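Local coordinates for protein fructokinase (Vibrio cholerae serotype O1, PDB 5EYN) that catalyses the ATP-dependent phosphorylation of fructose, as a fructokinase of the PfkB carbohydrate kinase family, at residues K293-C298 with L318-L322; A46-V50 with D266-G270; P258-A264 with A302-A308. All coordinates share one frame; numbering follows the deposited sequence.

Contact 1. Residues K293-C298 with L318-L322; sequences KWANGC and LYAFL. With ADP (adenosine-5'-diphosphate), chain E.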
loop_
_atom_site.group_PDB
_atom_site.type_symbol
_atom_site.label_atom_id
_atom_site.label_comp_id
_atom_site.label_asym_id
_atom_site.label_seq_id
_atom_site.Cartn_x
_atom_site.Cartn_y
_atom_site.Cartn_z
ATOM N N LYS A 293 26.900 -0.003 -24.444
ATOM C CA LYS A 293 26.865 -1.423 -24.752
ATOM C C LYS A 293 26.581 -2.228 -23.482
ATOM O O LYS A 293 25.763 -3.147 -23.485
ATOM C CB LYS A 293 28.199 -1.843 -25.378
ATOM C CG LYS A 293 28.352 -3.323 -25.652
ATOM C CD LYS A 293 29.701 -3.630 -26.337
ATOM C CE LYS A 293 29.821 -5.108 -26.713
ATOM N NZ LYS A 293 31.095 -5.389 -27.425
ATOM N N TRP A 294 27.260 -1.886 -22.394
ATOM C CA TRP A 294 26.973 -2.507 -21.106
ATOM C C TRP A 294 25.530 -2.248 -20.694
ATOM O O TRP A 294 24.838 -3.151 -20.223
ATOM C CB TRP A 294 27.907 -1.965 -20.022
ATOM C CG TRP A 294 29.275 -2.602 -19.991
ATOM C CD1 TRP A 294 30.141 -2.769 -21.043
ATOM C CD2 TRP A 294 29.927 -3.161 -18.848
ATOM N NE1 TRP A 294 31.288 -3.396 -20.617
ATOM C CE2 TRP A 294 31.181 -3.648 -19.274
ATOM C CE3 TRP A 294 29.579 -3.287 -17.502
ATOM C CZ2 TRP A 294 32.077 -4.255 -18.402
ATOM C CZ3 TRP A 294 30.460 -3.898 -16.639
ATOM C CH2 TRP A 294 31.699 -4.369 -17.091
ATOM N N ALA A 295 25.087 -0.998 -20.825
ATOM C CA ALA A 295 23.729 -0.620 -20.462
ATOM C C ALA A 295 22.688 -1.481 -21.179
ATOM O O ALA A 295 21.736 -1.978 -20.570
ATOM C CB ALA A 295 23.505 0.854 -20.785
ATOM N N ASN A 296 22.870 -1.658 -22.485
ATOM C CA ASN A 296 21.940 -2.474 -23.251
ATOM C C ASN A 296 21.934 -3.921 -22.758
ATOM O O ASN A 296 20.877 -4.534 -22.672
ATOM C CB ASN A 296 22.291 -2.447 -24.730
ATOM C CG ASN A 296 21.750 -1.241 -25.462
ATOM O OD1 ASN A 296 20.704 -0.683 -25.120
ATOM N ND2 ASN A 296 22.444 -0.868 -26.525
ATOM N N GLY A 297 23.101 -4.457 -22.431
ATOM C CA GLY A 297 23.169 -5.822 -21.944
ATOM C C GLY A 297 22.493 -5.996 -20.606
ATOM O O GLY A 297 21.796 -6.967 -20.372
ATOM N N CYS A 298 22.672 -5.018 -19.724
ATOM C CA CYS A 298 22.006 -5.028 -18.441
ATOM C C CYS A 298 20.494 -4.931 -18.603
ATOM O O CYS A 298 19.754 -5.639 -17.935
ATOM C CB CYS A 298 22.515 -3.882 -17.573
ATOM S SG CYS A 298 24.218 -4.066 -17.002
ATOM N N LEU A 318 27.100 -10.693 -17.464
ATOM C CA LEU A 318 27.046 -9.686 -18.511
ATOM C C LEU A 318 28.048 -9.970 -19.621
ATOM O O LEU A 318 27.709 -9.933 -20.799
ATOM C CB LEU A 318 27.276 -8.294 -17.939
ATOM C CG LEU A 318 27.231 -7.155 -18.964
ATOM C CD1 LEU A 318 25.866 -7.030 -19.596
ATOM C CD2 LEU A 318 27.615 -5.863 -18.300
ATOM N N TYR A 319 29.284 -10.264 -19.249
ATOM C CA TYR A 319 30.284 -10.598 -20.246
ATOM C C TYR A 319 29.859 -11.801 -21.089
ATOM O O TYR A 319 30.026 -11.802 -22.302
ATOM C CB TYR A 319 31.642 -10.853 -19.586
ATOM C CG TYR A 319 32.449 -9.610 -19.289
ATOM C CD1 TYR A 319 32.810 -8.734 -20.302
ATOM C CD2 TYR A 319 32.893 -9.327 -17.997
ATOM C CE1 TYR A 319 33.579 -7.605 -20.038
ATOM C CE2 TYR A 319 33.666 -8.198 -17.726
ATOM C CZ TYR A 319 34.000 -7.351 -18.751
ATOM O OH TYR A 319 34.764 -6.235 -18.474
ATOM N N ALA A 320 29.290 -12.818 -20.454
ATOM C CA ALA A 320 28.844 -14.005 -21.179
ATOM C C ALA A 320 27.771 -13.656 -22.208
ATOM O O ALA A 320 27.758 -14.168 -23.326
ATOM C CB ALA A 320 28.333 -15.039 -20.200
ATOM N N PHE A 321 26.859 -12.770 -21.818
ATOM C CA PHE A 321 25.774 -12.356 -22.690
ATOM C C PHE A 321 26.248 -11.486 -23.848
ATOM O O PHE A 321 25.747 -11.606 -24.969
ATOM C CB PHE A 321 24.738 -11.587 -21.865
ATOM C CG PHE A 321 23.539 -11.150 -22.654
ATOM C CD1 PHE A 321 22.569 -12.060 -23.050
ATOM C CD2 PHE A 321 23.377 -9.825 -22.991
ATOM C CE1 PHE A 321 21.471 -11.637 -23.766
ATOM C CE2 PHE A 321 22.279 -9.405 -23.703
ATOM C CZ PHE A 321 21.326 -10.303 -24.087
ATOM N N LEU A 322 27.221 -10.621 -23.573
ATOM C CA LEU A 322 27.717 -9.663 -24.562
ATOM C C LEU A 322 28.587 -10.330 -25.612
ATOM O O LEU A 322 28.751 -9.799 -26.702
ATOM C CB LEU A 322 28.537 -8.561 -23.887
ATOM C CG LEU A 322 27.797 -7.594 -22.969
ATOM C CD1 LEU A 322 28.790 -6.673 -22.295
ATOM C CD2 LEU A 322 26.766 -6.769 -23.733
HETATM P PB ADP E . 11.938 -0.183 -18.393
HETATM O O1B ADP E . 12.587 -0.430 -17.056
HETATM O O2B ADP E . 11.242 1.159 -18.405
HETATM O O3B ADP E . 10.934 -1.280 -18.646
HETATM P PA ADP E . 12.747 -0.361 -21.053
HETATM O O1A ADP E . 11.806 -1.551 -21.111
HETATM O O2A ADP E . 11.954 0.855 -21.475
HETATM O O3A ADP E . 13.069 -0.215 -19.514
HETATM O "O5'" ADP E . 13.996 -0.501 -22.048
HETATM C "C5'" ADP E . 15.249 -0.025 -21.704
HETATM C "C4'" ADP E . 16.420 -0.826 -22.223
HETATM O "O4'" ADP E . 16.275 -2.182 -21.866
HETATM C "C3'" ADP E . 16.641 -0.785 -23.693
HETATM O "O3'" ADP E . 17.374 0.343 -24.066
HETATM C "C2'" ADP E . 17.407 -2.026 -23.909
HETATM O "O2'" ADP E . 18.729 -1.919 -23.537
HETATM C "C1'" ADP E . 16.752 -2.934 -22.947
HETATM N N9 ADP E . 15.655 -3.683 -23.490
HETATM C C8 ADP E . 14.338 -3.481 -23.297
HETATM N N7 ADP E . 13.637 -4.400 -23.943
HETATM C C5 ADP E . 14.480 -5.222 -24.569
HETATM C C6 ADP E . 14.351 -6.346 -25.368
HETATM N N6 ADP E . 13.065 -6.864 -25.713
HETATM N N1 ADP E . 15.446 -6.940 -25.835
HETATM C C2 ADP E . 16.686 -6.505 -25.549
HETATM N N3 ADP E . 16.858 -5.411 -24.771
HETATM C C4 ADP E . 15.783 -4.776 -24.285
#
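The six-membered ring of W294 turns its edge to the face of Y319 in an offset edge-to-face pair, the centroids 5.4 Å apart and the planes at 81°. The hydroxyl of Y319 lies in the indole plane at that edge, its OH 3.3 Å from W294 CZ2.

Aliphatic packing fills the rest. L318 sets one methyl against each of two surfaces: CD2 lies 3.3 Å from W294 CE3, above the indole plane near the ring's border, while CD1 lies 3.7 Å from G297 C. CG anti to the backbone N (chi1 -180°) carries the two L318 methyls apart onto W294 and G297. L322 brings CD2 to 3.8 Å from K293 O, and the same methyl meets G297 CA at 4.1 Å. G297 has no side chain, and L318, L322 and the ring of F321 all settle on its backbone; R275 adds a cation-pi contact to W294.

N296 serves the nucleotide instead: ADP O2' donates to N296 OD1 at 2.8 Å, and N296 ND2 is held by V251 O. With no hydrogen bond between the two segments, which run at 98° to each other, the C-terminal helix is joined here to the nucleotide-binding helix by apolar and aromatic packing.

Contact 2. Residues A46-V50 with D266-G270; sequences APANV and DAFVG. With FRU (beta-D-fructofuranose), chain B; BEF (beryllium trifluoride ion), chain D; ADP (adenosine-5'-diphosphate), chain E.
D266 and N49 meet obliquely, carboxylate and amide planes inclined to each other, and are joined by a nearly straight hydrogen bond. N49 ND2 donates to D266 OD2 at 3.0 Å with an angle of 177° at the hydrogen; the acceptor lies in the amide plane, whereas the amide nitrogen approaches OD2 on its anti side, 22° out of the carboxylate plane. The same ND2 also donates to fructose O4, at 3.2 Å, so the amide is held between protein and sugar. A46 sits against the carboxylate with CB 3.4 Å from D266 OD2, and its backbone N gives a hydrogen bond to fructose O1.

D266 has CG beside its own backbone N, which sets OD2 only 2.5 Å from fructose O6, while D266 N donates to F2 of the beryllium trifluoride. OD1 is fixed by N174 ND2. The carboxylate lies beside the gap between O6 and the phosphate mimic, within reach of both, a position consistent with the catalytic base of related PfkB kinases.

Behind the polar end, V50 crosses D266 at about a right angle, CG2 3.8 Å from D266 CB, and its CG1 packs 3.9 Å from V269 CG1. Segments 46-50 and 266-270 run 44° apart, where helices 46-56 and 264-278 meet in the buried centre; strand 138-142 lies against V50 and V269 through H140, and helix 285-302 packs on A267 and F268.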
loop_
_atom_site.group_PDB
_atom_site.type_symbol
_atom_site.label_atom_id
_atom_site.label_comp_id
_atom_site.label_asym_id
_atom_site.label_seq_id
_atom_site.Cartn_x
_atom_site.Cartn_y
_atom_site.Cartn_z
ATOM N N ALA A 46 13.060 3.052 -8.629
ATOM C CA ALA A 46 14.072 3.248 -9.662
ATOM C C ALA A 46 15.470 3.570 -9.130
ATOM O O ALA A 46 16.423 2.922 -9.526
ATOM C CB ALA A 46 13.635 4.282 -10.682
ATOM N N PRO A 47 15.621 4.566 -8.237
ATOM C CA PRO A 47 17.000 4.823 -7.798
ATOM C C PRO A 47 17.600 3.669 -6.979
ATOM O O PRO A 47 18.811 3.447 -7.021
ATOM C CB PRO A 47 16.874 6.104 -6.971
ATOM C CG PRO A 47 15.470 6.192 -6.603
ATOM C CD PRO A 47 14.672 5.547 -7.684
ATOM N N ALA A 48 16.768 2.935 -6.251
ATOM C CA ALA A 48 17.257 1.751 -5.533
ATOM C C ALA A 48 17.703 0.675 -6.524
ATOM O O ALA A 48 18.741 0.030 -6.345
ATOM C CB ALA A 48 16.181 1.221 -4.602
ATOM N N ASN A 49 16.924 0.511 -7.586
ATOM C CA ASN A 49 17.252 -0.432 -8.646
ATOM C C ASN A 49 18.585 -0.083 -9.261
ATOM O O ASN A 49 19.432 -0.954 -9.486
ATOM C CB ASN A 49 16.172 -0.400 -9.731
ATOM C CG ASN A 49 14.815 -0.860 -9.240
ATOM O OD1 ASN A 49 14.699 -1.600 -8.270
ATOM N ND2 ASN A 49 13.778 -0.438 -9.944
ATOM N N VAL A 50 18.800 1.197 -9.557
ATOM C CA VAL A 50 20.068 1.626 -10.124
ATOM C C VAL A 50 21.230 1.349 -9.165
ATOM O O VAL A 50 22.308 0.881 -9.574
ATOM C CB VAL A 50 20.028 3.113 -10.520
ATOM C CG1 VAL A 50 21.379 3.546 -11.041
ATOM C CG2 VAL A 50 18.961 3.354 -11.592
ATOM N N ASP A 266 16.141 0.962 -15.544
ATOM C CA ASP A 266 17.024 1.246 -14.414
ATOM C C ASP A 266 18.276 0.381 -14.488
ATOM O O ASP A 266 19.367 0.823 -14.136
ATOM C CB ASP A 266 16.312 1.019 -13.091
ATOM C CG ASP A 266 15.056 1.842 -12.958
ATOM O OD1 ASP A 266 15.030 2.984 -13.502
ATOM O OD2 ASP A 266 14.115 1.340 -12.302
ATOM N N ALA A 267 18.119 -0.854 -14.960
ATOM C CA ALA A 267 19.262 -1.741 -15.171
ATOM C C ALA A 267 20.197 -1.117 -16.208
ATOM O O ALA A 267 21.418 -1.123 -16.077
ATOM C CB ALA A 267 18.773 -3.097 -15.664
ATOM N N PHE A 268 19.592 -0.592 -17.262
ATOM C CA PHE A 268 20.303 0.145 -18.298
ATOM C C PHE A 268 21.120 1.287 -17.688
ATOM O O PHE A 268 22.322 1.392 -17.912
ATOM C CB PHE A 268 19.288 0.670 -19.316
ATOM C CG PHE A 268 19.896 1.444 -20.457
ATOM C CD1 PHE A 268 20.122 0.844 -21.693
ATOM C CD2 PHE A 268 20.249 2.770 -20.300
ATOM C CE1 PHE A 268 20.674 1.568 -22.742
ATOM C CE2 PHE A 268 20.826 3.487 -21.338
ATOM C CZ PHE A 268 21.029 2.892 -22.560
ATOM N N VAL A 269 20.473 2.119 -16.884
ATOM C CA VAL A 269 21.172 3.229 -16.264
ATOM C C VAL A 269 22.283 2.723 -15.363
ATOM O O VAL A 269 23.376 3.296 -15.317
ATOM C CB VAL A 269 20.190 4.112 -15.469
ATOM C CG1 VAL A 269 20.927 5.130 -14.608
ATOM C CG2 VAL A 269 19.253 4.782 -16.424
ATOM N N GLY A 270 22.017 1.652 -14.627
ATOM C CA GLY A 270 23.042 1.078 -13.773
ATOM C C GLY A 270 24.294 0.657 -14.514
ATOM O O GLY A 270 25.410 0.949 -14.082
HETATM C C1 FRU B . 8.979 3.893 -9.245
HETATM C C2 FRU B . 8.898 2.594 -10.036
HETATM C C3 FRU B . 8.999 1.303 -9.250
HETATM C C4 FRU B . 9.787 0.382 -10.123
HETATM C C5 FRU B . 10.622 1.341 -10.896
HETATM C C6 FRU B . 10.947 0.890 -12.299
HETATM O O1 FRU B . 10.245 4.069 -8.689
HETATM O O2 FRU B . 7.678 2.621 -10.712
HETATM O O3 FRU B . 7.704 0.886 -8.934
HETATM O O4 FRU B . 10.600 -0.497 -9.424
HETATM O O5 FRU B . 9.957 2.592 -10.941
HETATM O O6 FRU B . 11.719 1.846 -12.982
HETATM BE BE BEF D . 11.822 1.034 -16.280
HETATM F F1 BEF D . 10.794 -0.110 -16.179
HETATM F F2 BEF D . 13.008 0.893 -15.279
HETATM F F3 BEF D . 11.218 2.355 -15.847
HETATM P PB ADP E . 11.938 -0.183 -18.393
HETATM O O1B ADP E . 12.587 -0.430 -17.056
HETATM O O2B ADP E . 11.242 1.159 -18.405
HETATM O O3B ADP E . 10.934 -1.280 -18.646
HETATM P PA ADP E . 12.747 -0.361 -21.053
HETATM O O1A ADP E . 11.806 -1.551 -21.111
HETATM O O2A ADP E . 11.954 0.855 -21.475
HETATM O O3A ADP E . 13.069 -0.215 -19.514
HETATM O "O5'" ADP E . 13.996 -0.501 -22.048
HETATM C "C5'" ADP E . 15.249 -0.025 -21.704
HETATM C "C4'" ADP E . 16.420 -0.826 -22.223
HETATM O "O4'" ADP E . 16.275 -2.182 -21.866
HETATM C "C3'" ADP E . 16.641 -0.785 -23.693
HETATM O "O3'" ADP E . 17.374 0.343 -24.066
HETATM C "C2'" ADP E . 17.407 -2.026 -23.909
HETATM O "O2'" ADP E . 18.729 -1.919 -23.537
HETATM C "C1'" ADP E . 16.752 -2.934 -22.947
HETATM N N9 ADP E . 15.655 -3.683 -23.490
HETATM C C8 ADP E . 14.338 -3.481 -23.297
HETATM N N7 ADP E . 13.637 -4.400 -23.943
HETATM C C5 ADP E . 14.480 -5.222 -24.569
HETATM C C6 ADP E . 14.351 -6.346 -25.368
HETATM N N6 ADP E . 13.065 -6.864 -25.713
HETATM N N1 ADP E . 15.446 -6.940 -25.835
HETATM C C2 ADP E . 16.686 -6.505 -25.549
HETATM N N3 ADP E . 16.858 -5.411 -24.771
HETATM C C4 ADP E . 15.783 -4.776 -24.285
#

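Contact 3. Residues P258-A264 with A302-A308; sequences PIDTTGA and ATTQKGA. With NA (sodium ion), chain F; ADP (adenosine-5'-diphosphate), chain E; BEF (beryllium trifluoride ion), chain D; FRU (beta-D-fructofuranose), chain B.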
loop_
_atom_site.group_PDB
_atom_site.type_symbol
_atom_site.label_atom_id
_atom_site.label_comp_id
_atom_site.label_asym_id
_atom_site.label_seq_id
_atom_site.Cartn_x
_atom_site.Cartn_y
_atom_site.Cartn_z
ATOM N N PRO A 258 11.185 -10.421 -23.280
ATOM C CA PRO A 258 11.130 -10.109 -21.855
ATOM C C PRO A 258 10.127 -10.957 -21.109
ATOM O O PRO A 258 9.027 -11.221 -21.593
ATOM C CB PRO A 258 10.705 -8.640 -21.834
ATOM C CG PRO A 258 10.064 -8.414 -23.143
ATOM C CD PRO A 258 10.769 -9.282 -24.109
ATOM N N ILE A 259 10.518 -11.342 -19.907
ATOM C CA ILE A 259 9.615 -11.981 -18.979
ATOM C C ILE A 259 8.968 -10.918 -18.092
ATOM O O ILE A 259 7.782 -10.971 -17.814
ATOM C CB ILE A 259 10.373 -13.038 -18.168
ATOM C CG1 ILE A 259 10.642 -14.253 -19.078
ATOM C CG2 ILE A 259 9.596 -13.420 -16.915
ATOM C CD1 ILE A 259 11.700 -15.157 -18.595
ATOM N N ASP A 260 9.757 -9.932 -17.673
ATOM C CA ASP A 260 9.245 -8.794 -16.898
ATOM C C ASP A 260 10.077 -7.577 -17.259
ATOM O O ASP A 260 11.293 -7.554 -17.040
ATOM C CB ASP A 260 9.328 -9.083 -15.401
ATOM C CG ASP A 260 8.829 -7.941 -14.545
ATOM O OD1 ASP A 260 8.175 -7.030 -15.092
ATOM O OD2 ASP A 260 9.082 -7.962 -13.322
ATOM N N THR A 261 9.440 -6.574 -17.847
ATOM C CA THR A 261 10.173 -5.376 -18.224
ATOM C C THR A 261 10.365 -4.406 -17.065
ATOM O O THR A 261 11.023 -3.387 -17.242
ATOM C CB THR A 261 9.474 -4.615 -19.369
ATOM O OG1 THR A 261 8.130 -4.300 -18.988
ATOM C CG2 THR A 261 9.471 -5.461 -20.630
ATOM N N THR A 262 9.780 -4.686 -15.902
ATOM C CA THR A 262 9.848 -3.746 -14.776
ATOM C C THR A 262 11.293 -3.402 -14.471
ATOM O O THR A 262 12.102 -4.289 -14.193
ATOM C CB THR A 262 9.234 -4.358 -13.502
ATOM O OG1 THR A 262 7.864 -4.705 -13.726
ATOM C CG2 THR A 262 9.278 -3.386 -12.333
ATOM N N GLY A 263 11.619 -2.117 -14.496
ATOM C CA GLY A 263 12.964 -1.715 -14.159
ATOM C C GLY A 263 14.066 -1.978 -15.187
ATOM O O GLY A 263 15.229 -1.750 -14.867
ATOM N N ALA A 264 13.736 -2.465 -16.389
ATOM C CA ALA A 264 14.759 -2.658 -17.420
ATOM C C ALA A 264 15.528 -1.358 -17.677
ATOM O O ALA A 264 16.737 -1.337 -17.887
ATOM C CB ALA A 264 14.143 -3.151 -18.716
ATOM N N ALA A 302 18.021 -7.842 -17.377
ATOM C CA ALA A 302 17.116 -7.530 -16.284
ATOM C C ALA A 302 15.721 -8.053 -16.518
ATOM O O ALA A 302 14.990 -8.305 -15.571
ATOM C CB ALA A 302 17.058 -6.017 -16.075
ATOM N N THR A 303 15.355 -8.231 -17.781
ATOM C CA THR A 303 13.994 -8.637 -18.115
ATOM C C THR A 303 13.751 -10.140 -17.940
ATOM O O THR A 303 12.623 -10.587 -18.108
ATOM C CB THR A 303 13.614 -8.326 -19.581
ATOM O OG1 THR A 303 14.352 -9.178 -20.479
ATOM C CG2 THR A 303 13.811 -6.847 -19.908
ATOM N N THR A 304 14.786 -10.911 -17.610
ATOM C CA THR A 304 14.679 -12.370 -17.619
ATOM C C THR A 304 13.996 -12.932 -16.380
ATOM O O THR A 304 13.621 -14.102 -16.367
ATOM C CB THR A 304 16.057 -13.010 -17.764
ATOM O OG1 THR A 304 16.923 -12.578 -16.706
ATOM C CG2 THR A 304 16.678 -12.688 -19.115
ATOM N N GLN A 305 13.797 -12.123 -15.345
ATOM C CA GLN A 305 13.072 -12.552 -14.160
ATOM C C GLN A 305 12.177 -11.420 -13.639
ATOM O O GLN A 305 12.455 -10.222 -13.841
ATOM C CB GLN A 305 14.011 -12.958 -13.038
ATOM C CG GLN A 305 14.795 -14.234 -13.310
ATOM C CD GLN A 305 15.573 -14.662 -12.091
ATOM O OE1 GLN A 305 16.780 -14.501 -12.028
ATOM N NE2 GLN A 305 14.876 -15.192 -11.112
ATOM N N LYS A 306 11.098 -11.815 -12.984
ATOM C CA LYS A 306 10.188 -10.883 -12.337
ATOM C C LYS A 306 10.906 -10.166 -11.211
ATOM O O LYS A 306 11.698 -10.724 -10.465
ATOM C CB LYS A 306 8.979 -11.631 -11.782
ATOM C CG LYS A 306 7.993 -12.058 -12.849
ATOM C CD LYS A 306 6.756 -12.736 -12.257
ATOM C CE LYS A 306 5.797 -13.168 -13.331
ATOM N NZ LYS A 306 4.559 -13.719 -12.735
ATOM N N GLY A 307 10.600 -8.875 -11.098
ATOM C CA GLY A 307 11.187 -7.994 -10.097
ATOM C C GLY A 307 12.256 -7.163 -10.768
ATOM O O GLY A 307 13.031 -7.653 -11.578
ATOM N N ALA A 308 12.297 -5.875 -10.451
ATOM C CA ALA A 308 13.282 -4.976 -11.046
ATOM C C ALA A 308 14.712 -5.394 -10.748
ATOM O O ALA A 308 15.591 -5.195 -11.570
ATOM C CB ALA A 308 13.055 -3.556 -10.561
HETATM NA NA NA F . 13.563 -8.319 -13.493
HETATM P PB ADP E . 11.938 -0.183 -18.393
HETATM O O1B ADP E . 12.587 -0.430 -17.056
HETATM O O2B ADP E . 11.242 1.159 -18.405
HETATM O O3B ADP E . 10.934 -1.280 -18.646
HETATM P PA ADP E . 12.747 -0.361 -21.053
HETATM O O1A ADP E . 11.806 -1.551 -21.111
HETATM O O2A ADP E . 11.954 0.855 -21.475
HETATM O O3A ADP E . 13.069 -0.215 -19.514
HETATM O "O5'" ADP E . 13.996 -0.501 -22.048
HETATM C "C5'" ADP E . 15.249 -0.025 -21.704
HETATM C "C4'" ADP E . 16.420 -0.826 -22.223
HETATM O "O4'" ADP E . 16.275 -2.182 -21.866
HETATM C "C3'" ADP E . 16.641 -0.785 -23.693
HETATM O "O3'" ADP E . 17.374 0.343 -24.066
HETATM C "C2'" ADP E . 17.407 -2.026 -23.909
HETATM O "O2'" ADP E . 18.729 -1.919 -23.537
HETATM C "C1'" ADP E . 16.752 -2.934 -22.947
HETATM N N9 ADP E . 15.655 -3.683 -23.490
HETATM C C8 ADP E . 14.338 -3.481 -23.297
HETATM N N7 ADP E . 13.637 -4.400 -23.943
HETATM C C5 ADP E . 14.480 -5.222 -24.569
HETATM C C6 ADP E . 14.351 -6.346 -25.368
HETATM N N6 ADP E . 13.065 -6.864 -25.713
HETATM N N1 ADP E . 15.446 -6.940 -25.835
HETATM C C2 ADP E . 16.686 -6.505 -25.549
HETATM N N3 ADP E . 16.858 -5.411 -24.771
HETATM C C4 ADP E . 15.783 -4.776 -24.285
HETATM BE BE BEF D . 11.822 1.034 -16.280
HETATM F F1 BEF D . 10.794 -0.110 -16.179
HETATM F F2 BEF D . 13.008 0.893 -15.279
HETATM F F3 BEF D . 11.218 2.355 -15.847
HETATM C C1 FRU B . 8.979 3.893 -9.245
HETATM C C2 FRU B . 8.898 2.594 -10.036
HETATM C C3 FRU B . 8.999 1.303 -9.250
HETATM C C4 FRU B . 9.787 0.382 -10.123
HETATM C C5 FRU B . 10.622 1.341 -10.896
HETATM C C6 FRU B . 10.947 0.890 -12.299
HETATM O O1 FRU B . 10.245 4.069 -8.689
HETATM O O2 FRU B . 7.678 2.621 -10.712
HETATM O O3 FRU B . 7.704 0.886 -8.934
HETATM O O4 FRU B . 10.600 -0.497 -9.424
HETATM O O5 FRU B . 9.957 2.592 -10.941
HETATM O O6 FRU B . 11.719 1.846 -12.982
HETATM O O HOH W 1 12.294 -7.184 -14.520
HETATM O O HOH W 2 16.205 -2.569 -12.353
HETATM O O HOH W 3 15.800 -7.839 -12.920
#
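Three hydrogen bonds tie I259 and D260 to the loop 302-308. T303 O accepts two of them, from I259 N at 2.9 Å and from D260 N at 3.0 Å, the donors coming from opposite faces of its carbonyl plane. The third runs from G307 N to D260 OD2, 2.8 Å, which it meets nearly along the C-O axis.

The other carboxylate oxygen of D260 works within its own segment. T262 OG1 donates to the syn lone pair of D260 OD1 at 2.7 Å, and T262 N reaches the same atom from above the carboxylate plane, closing an Asx turn. Three donors, two on OD1 and one on OD2, hold the carboxylate in its orientation.

Sodium is bound by A302 O, Q305 O and G307 O with two waters; one of these also donates to D260 O and T262 O, linking both loops.

T303 CG2 packs 3.9 Å from A264 CB.

G263 N donates to F1 of beryllium trifluoride at 2.7 Å. The type II turn T261-A264 leads into G263-D266, the GAGD sequence whose backbone NH groups at the start of helix 264-278 form the anion hole as in PfkB kinases, beside a bound sodium at a place consistent with the family's monovalent-cation site.

Contact 2 lies in the core near the centre of the chain; contacts 1 and 3 are both partly buried, contact 1 the farther from the centre. Contacts 1 and 2 share a helix interface, since A295 and C298 of helix 285-302 pack on F268 and A267 of helix 264-278; contact 3 supplies the loops at the ends of those two helices, meeting contact 2 at A308 on N49 and A302 on A267. All three touch ADP, but at different parts: ribose in contacts 1 and 2, phosphates and the adenine amino group in contact 3. Chemistry follows place: apolar and aromatic packing at the periphery, polar bonds with valine packing in the core, backbone bonds and sodium in the partly buried loops.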